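Local coordinates for protein thymidylate synthase 1 (Bacillus subtilis, PDB 1BKP) that catalyses the reductive methylation of dUMP to dTMP as a homodimer, with 5,10-methylenetetrahydrofolate as both methyl donor and reductant, supplying a precursor for DNA synthesis, at residues D4-S9 and M47-S52; Q76-D81 and D124-L129; Y195-R200 and P242-N247. One frame throughout, in Å; residues are numbered along the deposited sequence.

How the contacts relate
All three contacts are partly buried, and each brings a helical segment against a strand or a loop. Contacts 1 and 3 belong to the same region: their centres lie about 16 Å apart, and Asn51 of contact 1 reaches Asn196 and Gln199 of contact 3 with probable hydrogen bonds. Contact 1 joins helix 3-17 to a strand of the main six-stranded sheet through a side-chain amide on backbone groups. Contact 3 sets helix 188-206 against the outlying strand 243-246 by apolar packing and one bridging water. Contact 2, across the chain's centre from contact 1 at about 29 Å between centres, is ionic and ties a loop to the start of helix 125-135.

Contact 1 of 3, residues D4-S9 and M47-S52; sequences DKQYNS and MRFDNS
Gln6 reaches from helix 4-9 to the backbone N-H and C=O of Arg48 in strand 47-49, which runs almost antiparallel to the helix with the axes 9.3 Å apart. Its CB points toward the strand, and with CG anti to the carbonyl carbon (chi1 -68°) and the chain extended beyond it, CD arrives 3.7 Å from Arg48 O. The two ends of the amide then take different partners. OE1 accepts from Arg48 N at 3.2 Å, in the carbonyl plane and on a lone pair, and the same oxygen lies 3.5 Å from Met47 CB. NE2 donates to Arg48 O at 2.9 Å along a nearly straight bond (165°), and its nitrogen also stands 3.6 Å from Phe49 CE1, with the amide and ring planes 30° apart. Met47 packs further on Val192 of helix 188-206, while the Arg48 side chain turns away to Glu212 and to backbone oxygens of the second subunit. A single amide thus serves both the N-H and the C=O of one residue, a two-bond grip that fixes which end of the amide is oxygen, holds it against rotation, and joins the N-terminal helix to the main sheet through polar groups.

Contact 2 of 3, residues Q76-D81 and D124-L129; sequences QLKSND and DQVDYL
Just past helix 64-75, Lys78 is the first residue to leave helical angles, with positive phi (54°), and its CB points toward Asp124, the N-cap of helix 125-135. After it, the chain makes an ST turn in which Ser79 OG accepts from Asp81 N, and Asp81 in turn caps helix 82-86. Across the contact Lys78 CD lies 4.0 Å from Val126 CG2, and the bend at chi3 (-75°) beyond it turns NZ to 2.8 Å from Asp124 OD2. In this salt bridge NZ meets OD2 on the syn side, close to the carboxylate plane. Asp127 OD2 joins at 3.9 Å from NZ, a long ionic contact. Asp124 divides its work between its oxygens: while OD2 faces the lysine, OD1 takes Asp127 N at 2.9 Å, almost straight, and Val126 N more weakly. Its CG sits between the backbone N and the carbonyl carbon (chi1 65°), which folds the carboxylate back over the first turn. Outside the segments, Lys114 forms a salt bridge to Asp124 OD2, and Tyr254 OH bonds both Lys78 NZ and Asp127 OD1. With an alanine in place of Asp124, Asp127 N would probably lose its capping acceptor and the ammonium groups of Lys78 and Lys114 their shared anion. One carboxylate therefore both caps a helix and binds two lysines, and the two lysine charges beside OD2 would probably favour the ionised form of Asp124.

Contact 3 of 3, residues Y195-R200 and P242-N247; sequences YNVLQR and PELWIN
Leu244 and Arg200 have the most surface covered here, followed by Ile246, and together they join helix 195-200 to strand 243-246. The segment axes pass 10.9 Å apart at a crossing angle of -46°. Leu244 points toward the helix with CG anti to its backbone N (chi1 169°), and its CD2 branch does the touching: it lies 3.8 Å from Arg200 CD and 4.2 Å from Val197 CG2, the leucine and valine side chains crossing at about a right angle. Two residues further along the strand, and on the same side of it, Ile246 extends CD1 to 3.6 Å from Arg200 CB. The aliphatic part of the arginine is thus touched by the isoleucine at its root and by the leucine near its far end.

Beyond CD, Arg200 becomes polar. The chain runs extended from CG to NE, and NE donates to Asn196 OD1, one turn earlier on the same helix, at 2.8 Å and 159°. The acceptor lies a little out of the guanidinium plane. NH1 donates to a water at 3.0 Å, held at the edge of the group, and that water donates to Leu244 O at 2.8 Å, so the polar link to the strand goes through solvent. NH2 has a weak hydrogen bond to Asn51 OD1.

Val197 also packs on Phe261 of strand 261-264, and Leu244 on Val54. Strand 243-246 pairs antiparallel with strand 261-264 in a two-stranded sheet separate from the main one. The contact is helix-on-sheet packing, with alternate strand residues facing the helix, and it seats this small two-stranded antiparallel sheet on the long helix 188-206 of the thymidylate synthase fold.

Contact 1 of 3, residues D4-S9 and M47-S52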
loop_
_atom_site.group_PDB
_atom_site.type_symbol
_atom_site.label_atom_id
_atom_site.label_comp_id
_atom_site.label_asym_id
_atom_site.label_seq_id
_atom_site.Cartn_x
_atom_site.Cartn_y
_atom_site.Cartn_z
ATOM N N ASP A 4 16.315 -15.540 -3.852
ATOM C CA ASP A 4 17.659 -15.388 -3.272
ATOM C C ASP A 4 18.305 -14.201 -3.901
ATOM O O ASP A 4 18.982 -13.452 -3.242
ATOM C CB ASP A 4 18.550 -16.583 -3.633
ATOM C CG ASP A 4 18.184 -17.869 -2.850
ATOM O OD1 ASP A 4 18.074 -17.783 -1.639
ATOM O OD2 ASP A 4 18.165 -18.951 -3.444
ATOM N N LYS A 5 18.180 -14.063 -5.218
ATOM C CA LYS A 5 18.827 -12.918 -5.886
ATOM C C LYS A 5 18.297 -11.565 -5.469
ATOM O O LYS A 5 19.035 -10.660 -5.143
ATOM C CB LYS A 5 18.691 -13.073 -7.416
ATOM C CG LYS A 5 19.552 -14.260 -7.867
ATOM C CD LYS A 5 19.706 -14.376 -9.356
ATOM C CE LYS A 5 20.429 -15.659 -9.660
ATOM N NZ LYS A 5 21.710 -15.646 -8.884
ATOM N N GLN A 6 16.972 -11.466 -5.422
ATOM C CA GLN A 6 16.348 -10.220 -5.048
ATOM C C GLN A 6 16.545 -9.924 -3.623
ATOM O O GLN A 6 16.739 -8.757 -3.264
ATOM C CB GLN A 6 14.840 -10.257 -5.400
ATOM C CG GLN A 6 14.653 -10.266 -6.927
ATOM C CD GLN A 6 13.151 -10.088 -7.296
ATOM O OE1 GLN A 6 12.520 -9.145 -6.846
ATOM N NE2 GLN A 6 12.600 -11.013 -8.015
ATOM N N TYR A 7 16.476 -10.968 -2.786
ATOM C CA TYR A 7 16.636 -10.719 -1.320
ATOM C C TYR A 7 18.074 -10.190 -0.987
ATOM O O TYR A 7 18.259 -9.187 -0.271
ATOM C CB TYR A 7 16.334 -12.043 -0.592
ATOM C CG TYR A 7 16.572 -12.023 0.885
ATOM C CD1 TYR A 7 15.589 -11.547 1.726
ATOM C CD2 TYR A 7 17.710 -12.569 1.429
ATOM C CE1 TYR A 7 15.689 -11.593 3.126
ATOM C CE2 TYR A 7 17.846 -12.652 2.834
ATOM C CZ TYR A 7 16.846 -12.159 3.686
ATOM O OH TYR A 7 16.973 -12.125 5.074
ATOM N N ASN A 8 19.067 -10.848 -1.596
ATOM C CA ASN A 8 20.435 -10.517 -1.410
ATOM C C ASN A 8 20.698 -9.091 -1.863
ATOM O O ASN A 8 21.554 -8.417 -1.291
ATOM C CB ASN A 8 21.335 -11.452 -2.193
ATOM C CG ASN A 8 21.523 -12.857 -1.582
ATOM O OD1 ASN A 8 22.211 -13.697 -2.195
ATOM N ND2 ASN A 8 20.857 -13.161 -0.526
ATOM N N SER A 9 20.028 -8.637 -2.945
ATOM C CA SER A 9 20.200 -7.245 -3.443
ATOM C C SER A 9 19.675 -6.251 -2.437
ATOM O O SER A 9 20.341 -5.248 -2.173
ATOM C CB SER A 9 19.472 -6.965 -4.784
ATOM O OG SER A 9 20.175 -7.714 -5.762
ATOM N N MET A 47 9.706 -6.477 -4.369
ATOM C CA MET A 47 10.179 -7.704 -5.028
ATOM C C MET A 47 9.018 -8.130 -5.899
ATOM O O MET A 47 7.848 -7.974 -5.454
ATOM C CB MET A 47 10.532 -8.796 -3.980
ATOM C CG MET A 47 11.787 -8.368 -3.193
ATOM S SD MET A 47 12.152 -9.554 -1.855
ATOM C CE MET A 47 10.894 -9.264 -0.848
ATOM N N ARG A 48 9.332 -8.619 -7.122
ATOM C CA ARG A 48 8.266 -9.071 -8.056
ATOM C C ARG A 48 8.708 -10.415 -8.603
ATOM O O ARG A 48 9.887 -10.564 -8.957
ATOM C CB ARG A 48 8.149 -8.152 -9.270
ATOM C CG ARG A 48 7.968 -6.722 -8.962
ATOM C CD ARG A 48 7.819 -5.940 -10.270
ATOM N NE ARG A 48 6.580 -6.058 -11.063
ATOM C CZ ARG A 48 5.711 -5.031 -11.208
ATOM N NH1 ARG A 48 5.827 -3.923 -10.471
ATOM N NH2 ARG A 48 4.675 -5.136 -12.002
ATOM N N PHE A 49 7.755 -11.314 -8.766
ATOM C CA PHE A 49 8.037 -12.661 -9.264
ATOM C C PHE A 49 6.974 -13.000 -10.312
ATOM O O PHE A 49 5.766 -12.659 -10.174
ATOM C CB PHE A 49 7.948 -13.643 -8.097
ATOM C CG PHE A 49 8.827 -13.273 -6.971
ATOM C CD1 PHE A 49 10.165 -13.689 -6.953
ATOM C CD2 PHE A 49 8.337 -12.568 -5.913
ATOM C CE1 PHE A 49 10.918 -13.397 -5.879
ATOM C CE2 PHE A 49 9.129 -12.291 -4.843
ATOM C CZ PHE A 49 10.382 -12.696 -4.818
ATOM N N ASP A 50 7.397 -13.791 -11.276
ATOM C CA ASP A 50 6.484 -14.124 -12.354
ATOM C C ASP A 50 5.791 -15.474 -12.097
ATOM O O ASP A 50 4.969 -15.976 -12.882
ATOM C CB ASP A 50 7.252 -14.092 -13.682
ATOM C CG ASP A 50 8.357 -15.133 -13.770
ATOM O OD1 ASP A 50 8.584 -15.910 -12.843
ATOM O OD2 ASP A 50 8.994 -15.187 -14.828
ATOM N N ASN A 51 6.089 -16.051 -10.944
ATOM C CA ASN A 51 5.521 -17.321 -10.554
ATOM C C ASN A 51 6.009 -18.558 -11.314
ATOM O O ASN A 51 5.389 -19.649 -11.238
ATOM C CB ASN A 51 3.967 -17.251 -10.467
ATOM C CG ASN A 51 3.504 -16.894 -9.044
ATOM O OD1 ASN A 51 4.018 -17.466 -8.085
ATOM N ND2 ASN A 51 2.567 -15.901 -8.908
ATOM N N SER A 52 7.145 -18.425 -11.987
ATOM C CA SER A 52 7.700 -19.576 -12.712
ATOM C C SER A 52 8.354 -20.469 -11.666
ATOM O O SER A 52 8.591 -21.624 -11.889
ATOM C CB SER A 52 8.672 -19.130 -13.770
ATOM O OG SER A 52 9.680 -18.301 -13.210
#

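Contact 2 of 3, residues Q76-D81 and D124-L129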
loop_
_atom_site.group_PDB
_atom_site.type_symbol
_atom_site.label_atom_id
_atom_site.label_comp_id
_atom_site.label_asym_id
_atom_site.label_seq_id
_atom_site.Cartn_x
_atom_site.Cartn_y
_atom_site.Cartn_z
ATOM N N GLN A 76 -8.202 -18.573 6.687
ATOM C CA GLN A 76 -9.178 -19.642 6.532
ATOM C C GLN A 76 -10.030 -19.781 7.776
ATOM O O GLN A 76 -11.255 -19.663 7.693
ATOM C CB GLN A 76 -8.494 -20.981 6.225
ATOM C CG GLN A 76 -9.496 -21.998 5.769
ATOM C CD GLN A 76 -8.879 -23.358 5.791
ATOM O OE1 GLN A 76 -8.466 -23.798 6.832
ATOM N NE2 GLN A 76 -8.704 -23.989 4.606
ATOM N N LEU A 77 -9.413 -19.943 8.957
ATOM C CA LEU A 77 -10.201 -20.039 10.179
ATOM C C LEU A 77 -10.630 -18.621 10.559
ATOM O O LEU A 77 -11.609 -18.419 11.323
ATOM C CB LEU A 77 -9.348 -20.632 11.328
ATOM C CG LEU A 77 -8.548 -21.940 11.024
ATOM C CD1 LEU A 77 -7.972 -22.543 12.385
ATOM C CD2 LEU A 77 -9.294 -22.918 10.294
ATOM N N LYS A 78 -9.866 -17.612 10.147
ATOM C CA LYS A 78 -10.189 -16.208 10.492
ATOM C C LYS A 78 -10.330 -16.108 11.971
ATOM O O LYS A 78 -11.309 -15.521 12.509
ATOM C CB LYS A 78 -11.491 -15.757 9.782
ATOM C CG LYS A 78 -11.279 -15.616 8.296
ATOM C CD LYS A 78 -12.568 -15.411 7.387
ATOM C CE LYS A 78 -13.377 -16.643 7.191
ATOM N NZ LYS A 78 -14.433 -16.560 6.076
ATOM N N SER A 79 -9.317 -16.562 12.689
ATOM C CA SER A 79 -9.467 -16.613 14.145
ATOM C C SER A 79 -8.489 -15.698 14.847
ATOM O O SER A 79 -7.388 -15.530 14.342
ATOM C CB SER A 79 -9.186 -18.086 14.618
ATOM O OG SER A 79 -8.608 -18.140 15.931
ATOM N N ASN A 80 -8.853 -15.139 15.999
ATOM C CA ASN A 80 -7.905 -14.311 16.699
ATOM C C ASN A 80 -7.522 -15.076 17.991
ATOM O O ASN A 80 -6.960 -14.503 18.878
ATOM C CB ASN A 80 -8.530 -12.950 17.085
ATOM C CG ASN A 80 -9.682 -13.079 18.013
ATOM O OD1 ASN A 80 -10.236 -14.147 18.194
ATOM N ND2 ASN A 80 -10.120 -11.986 18.506
ATOM N N ASP A 81 -7.813 -16.380 18.045
ATOM C CA ASP A 81 -7.555 -17.156 19.277
ATOM C C ASP A 81 -6.249 -17.908 19.173
ATOM O O ASP A 81 -6.136 -18.834 18.403
ATOM C CB ASP A 81 -8.690 -18.129 19.522
ATOM C CG ASP A 81 -8.464 -19.043 20.739
ATOM O OD1 ASP A 81 -7.573 -18.836 21.545
ATOM O OD2 ASP A 81 -9.200 -20.014 20.872
ATOM N N ASP A 124 -18.001 -11.501 5.051
ATOM C CA ASP A 124 -16.705 -10.911 5.482
ATOM C C ASP A 124 -15.808 -10.586 4.250
ATOM O O ASP A 124 -16.170 -10.842 3.063
ATOM C CB ASP A 124 -16.022 -11.847 6.538
ATOM C CG ASP A 124 -15.622 -13.205 5.967
ATOM O OD1 ASP A 124 -15.155 -13.310 4.781
ATOM O OD2 ASP A 124 -15.821 -14.201 6.694
ATOM N N GLN A 125 -14.615 -10.070 4.515
ATOM C CA GLN A 125 -13.729 -9.697 3.423
ATOM C C GLN A 125 -13.270 -10.812 2.557
ATOM O O GLN A 125 -12.982 -10.612 1.398
ATOM C CB GLN A 125 -12.475 -9.020 4.022
ATOM C CG GLN A 125 -12.742 -7.600 4.624
ATOM C CD GLN A 125 -11.408 -6.920 4.980
ATOM O OE1 GLN A 125 -10.535 -6.751 4.069
ATOM N NE2 GLN A 125 -11.186 -6.630 6.275
ATOM N N VAL A 126 -13.094 -11.998 3.120
ATOM C CA VAL A 126 -12.567 -13.084 2.329
ATOM C C VAL A 126 -13.693 -13.622 1.386
ATOM O O VAL A 126 -13.457 -13.784 0.186
ATOM C CB VAL A 126 -12.052 -14.209 3.238
ATOM C CG1 VAL A 126 -11.572 -15.399 2.402
ATOM C CG2 VAL A 126 -10.932 -13.685 4.170
ATOM N N ASP A 127 -14.900 -13.884 1.911
ATOM C CA ASP A 127 -15.976 -14.340 1.022
ATOM C C ASP A 127 -16.379 -13.282 0.016
ATOM O O ASP A 127 -16.674 -13.614 -1.148
ATOM C CB ASP A 127 -17.185 -14.739 1.859
ATOM C CG ASP A 127 -16.944 -16.041 2.631
ATOM O OD1 ASP A 127 -16.160 -16.910 2.150
ATOM O OD2 ASP A 127 -17.486 -16.115 3.747
ATOM N N TYR A 128 -16.236 -12.009 0.392
ATOM C CA TYR A 128 -16.596 -10.983 -0.526
ATOM C C TYR A 128 -15.541 -11.002 -1.673
ATOM O O TYR A 128 -15.856 -11.007 -2.878
ATOM C CB TYR A 128 -16.565 -9.611 0.164
ATOM C CG TYR A 128 -17.040 -8.534 -0.784
ATOM C CD1 TYR A 128 -18.412 -8.323 -0.995
ATOM C CD2 TYR A 128 -16.131 -7.767 -1.505
ATOM C CE1 TYR A 128 -18.857 -7.370 -1.872
ATOM C CE2 TYR A 128 -16.564 -6.808 -2.380
ATOM C CZ TYR A 128 -17.916 -6.608 -2.536
ATOM O OH TYR A 128 -18.266 -5.506 -3.266
ATOM N N LEU A 129 -14.259 -11.101 -1.297
ATOM C CA LEU A 129 -13.197 -11.151 -2.314
ATOM C C LEU A 129 -13.371 -12.372 -3.223
ATOM O O LEU A 129 -13.286 -12.247 -4.470
ATOM C CB LEU A 129 -11.806 -11.306 -1.592
ATOM C CG LEU A 129 -10.577 -11.569 -2.567
ATOM C CD1 LEU A 129 -10.350 -10.333 -3.469
ATOM C CD2 LEU A 129 -9.253 -11.975 -1.817
#

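Contact 3 of 3, residues Y195-R200 and P242-N247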
loop_
_atom_site.group_PDB
_atom_site.type_symbol
_atom_site.label_atom_id
_atom_site.label_comp_id
_atom_site.label_asym_id
_atom_site.label_seq_id
_atom_site.Cartn_x
_atom_site.Cartn_y
_atom_site.Cartn_z
ATOM N N TYR A 195 2.572 -15.465 1.542
ATOM C CA TYR A 195 1.558 -14.827 0.679
ATOM C C TYR A 195 1.505 -15.398 -0.727
ATOM O O TYR A 195 0.427 -15.344 -1.405
ATOM C CB TYR A 195 1.596 -13.255 0.761
ATOM C CG TYR A 195 0.763 -12.815 1.928
ATOM C CD1 TYR A 195 1.282 -12.856 3.265
ATOM C CD2 TYR A 195 -0.586 -12.397 1.731
ATOM C CE1 TYR A 195 0.490 -12.490 4.365
ATOM C CE2 TYR A 195 -1.404 -12.049 2.802
ATOM C CZ TYR A 195 -0.837 -12.099 4.126
ATOM O OH TYR A 195 -1.686 -11.773 5.162
ATOM N N ASN A 196 2.631 -15.960 -1.199
ATOM C CA ASN A 196 2.581 -16.604 -2.513
ATOM C C ASN A 196 1.720 -17.902 -2.404
ATOM O O ASN A 196 0.920 -18.266 -3.328
ATOM C CB ASN A 196 4.013 -16.938 -2.987
ATOM C CG ASN A 196 4.016 -17.433 -4.405
ATOM O OD1 ASN A 196 4.081 -18.595 -4.589
ATOM N ND2 ASN A 196 3.782 -16.542 -5.411
ATOM N N VAL A 197 1.820 -18.586 -1.263
ATOM C CA VAL A 197 0.958 -19.779 -1.066
ATOM C C VAL A 197 -0.543 -19.342 -1.122
ATOM O O VAL A 197 -1.342 -19.924 -1.839
ATOM C CB VAL A 197 1.283 -20.521 0.285
ATOM C CG1 VAL A 197 0.350 -21.754 0.440
ATOM C CG2 VAL A 197 2.700 -20.993 0.175
ATOM N N LEU A 198 -0.857 -18.183 -0.540
ATOM C CA LEU A 198 -2.225 -17.725 -0.553
ATOM C C LEU A 198 -2.641 -17.451 -2.044
ATOM O O LEU A 198 -3.776 -17.734 -2.411
ATOM C CB LEU A 198 -2.368 -16.414 0.224
ATOM C CG LEU A 198 -3.793 -15.856 0.303
ATOM C CD1 LEU A 198 -4.716 -16.810 1.172
ATOM C CD2 LEU A 198 -3.675 -14.410 0.935
ATOM N N GLN A 199 -1.737 -16.889 -2.855
ATOM C CA GLN A 199 -2.048 -16.633 -4.247
ATOM C C GLN A 199 -2.440 -17.938 -4.937
ATOM O O GLN A 199 -3.436 -17.963 -5.738
ATOM C CB GLN A 199 -0.864 -16.056 -4.991
ATOM C CG GLN A 199 -1.253 -15.540 -6.359
ATOM C CD GLN A 199 -0.083 -14.905 -7.069
ATOM O OE1 GLN A 199 1.032 -15.040 -6.609
ATOM N NE2 GLN A 199 -0.319 -14.246 -8.225
ATOM N N ARG A 200 -1.566 -18.950 -4.792
ATOM C CA ARG A 200 -1.811 -20.277 -5.379
ATOM C C ARG A 200 -3.102 -20.896 -4.887
ATOM O O ARG A 200 -3.862 -21.474 -5.706
ATOM C CB ARG A 200 -0.611 -21.205 -5.122
ATOM C CG ARG A 200 0.694 -20.618 -5.845
ATOM C CD ARG A 200 1.972 -21.399 -5.520
ATOM N NE ARG A 200 3.072 -20.690 -6.158
ATOM C CZ ARG A 200 3.735 -21.136 -7.211
ATOM N NH1 ARG A 200 3.509 -22.369 -7.709
ATOM N NH2 ARG A 200 4.675 -20.383 -7.706
ATOM N N PRO A 242 12.392 -25.367 -4.984
ATOM C CA PRO A 242 11.655 -26.613 -4.810
ATOM C C PRO A 242 10.320 -26.462 -5.529
ATOM O O PRO A 242 9.901 -25.353 -5.878
ATOM C CB PRO A 242 11.478 -26.674 -3.282
ATOM C CG PRO A 242 11.510 -25.278 -2.847
ATOM C CD PRO A 242 12.533 -24.649 -3.700
ATOM N N GLU A 243 9.658 -27.571 -5.828
ATOM C CA GLU A 243 8.356 -27.457 -6.435
ATOM C C GLU A 243 7.356 -27.534 -5.239
ATOM O O GLU A 243 7.667 -28.113 -4.174
ATOM C CB GLU A 243 8.173 -28.631 -7.438
ATOM C CG GLU A 243 6.789 -28.936 -7.832
ATOM C CD GLU A 243 6.702 -30.318 -8.495
ATOM O OE1 GLU A 243 7.408 -30.535 -9.512
ATOM O OE2 GLU A 243 5.938 -31.183 -7.995
ATOM N N LEU A 244 6.278 -26.777 -5.325
ATOM C CA LEU A 244 5.241 -26.806 -4.311
ATOM C C LEU A 244 3.984 -27.574 -4.857
ATOM O O LEU A 244 3.278 -27.123 -5.742
ATOM C CB LEU A 244 4.874 -25.360 -3.902
ATOM C CG LEU A 244 3.636 -25.277 -3.052
ATOM C CD1 LEU A 244 3.836 -25.982 -1.721
ATOM C CD2 LEU A 244 3.267 -23.764 -2.866
ATOM N N TRP A 245 3.761 -28.766 -4.340
ATOM C CA TRP A 245 2.606 -29.577 -4.699
ATOM C C TRP A 245 1.440 -29.058 -3.825
ATOM O O TRP A 245 1.571 -28.942 -2.641
ATOM C CB TRP A 245 2.852 -31.067 -4.289
ATOM C CG TRP A 245 1.620 -31.901 -4.483
ATOM C CD1 TRP A 245 1.175 -32.406 -5.660
ATOM C CD2 TRP A 245 0.680 -32.338 -3.469
ATOM N NE1 TRP A 245 0.013 -33.131 -5.459
ATOM C CE2 TRP A 245 -0.298 -33.113 -4.121
ATOM C CE3 TRP A 245 0.594 -32.162 -2.091
ATOM C CZ2 TRP A 245 -1.343 -33.712 -3.450
ATOM C CZ3 TRP A 245 -0.439 -32.729 -1.417
ATOM C CH2 TRP A 245 -1.405 -33.515 -2.096
ATOM N N ILE A 246 0.296 -28.795 -4.427
ATOM C CA ILE A 246 -0.882 -28.389 -3.664
ATOM C C ILE A 246 -1.965 -29.380 -4.143
ATOM O O ILE A 246 -2.132 -29.593 -5.362
ATOM C CB ILE A 246 -1.333 -26.989 -4.022
ATOM C CG1 ILE A 246 -0.310 -25.976 -3.480
ATOM C CG2 ILE A 246 -2.710 -26.691 -3.285
ATOM C CD1 ILE A 246 -0.703 -24.627 -3.963
ATOM N N ASN A 247 -2.731 -29.962 -3.223
ATOM C CA ASN A 247 -3.681 -31.011 -3.597
ATOM C C ASN A 247 -4.667 -30.489 -4.707
ATOM O O ASN A 247 -5.510 -29.646 -4.435
ATOM C CB ASN A 247 -4.375 -31.417 -2.330
ATOM C CG ASN A 247 -5.365 -32.584 -2.490
ATOM O OD1 ASN A 247 -5.716 -32.979 -3.595
ATOM N ND2 ASN A 247 -5.962 -32.989 -1.358
HETATM O O HOH W 1 2.089 -24.801 -6.656
#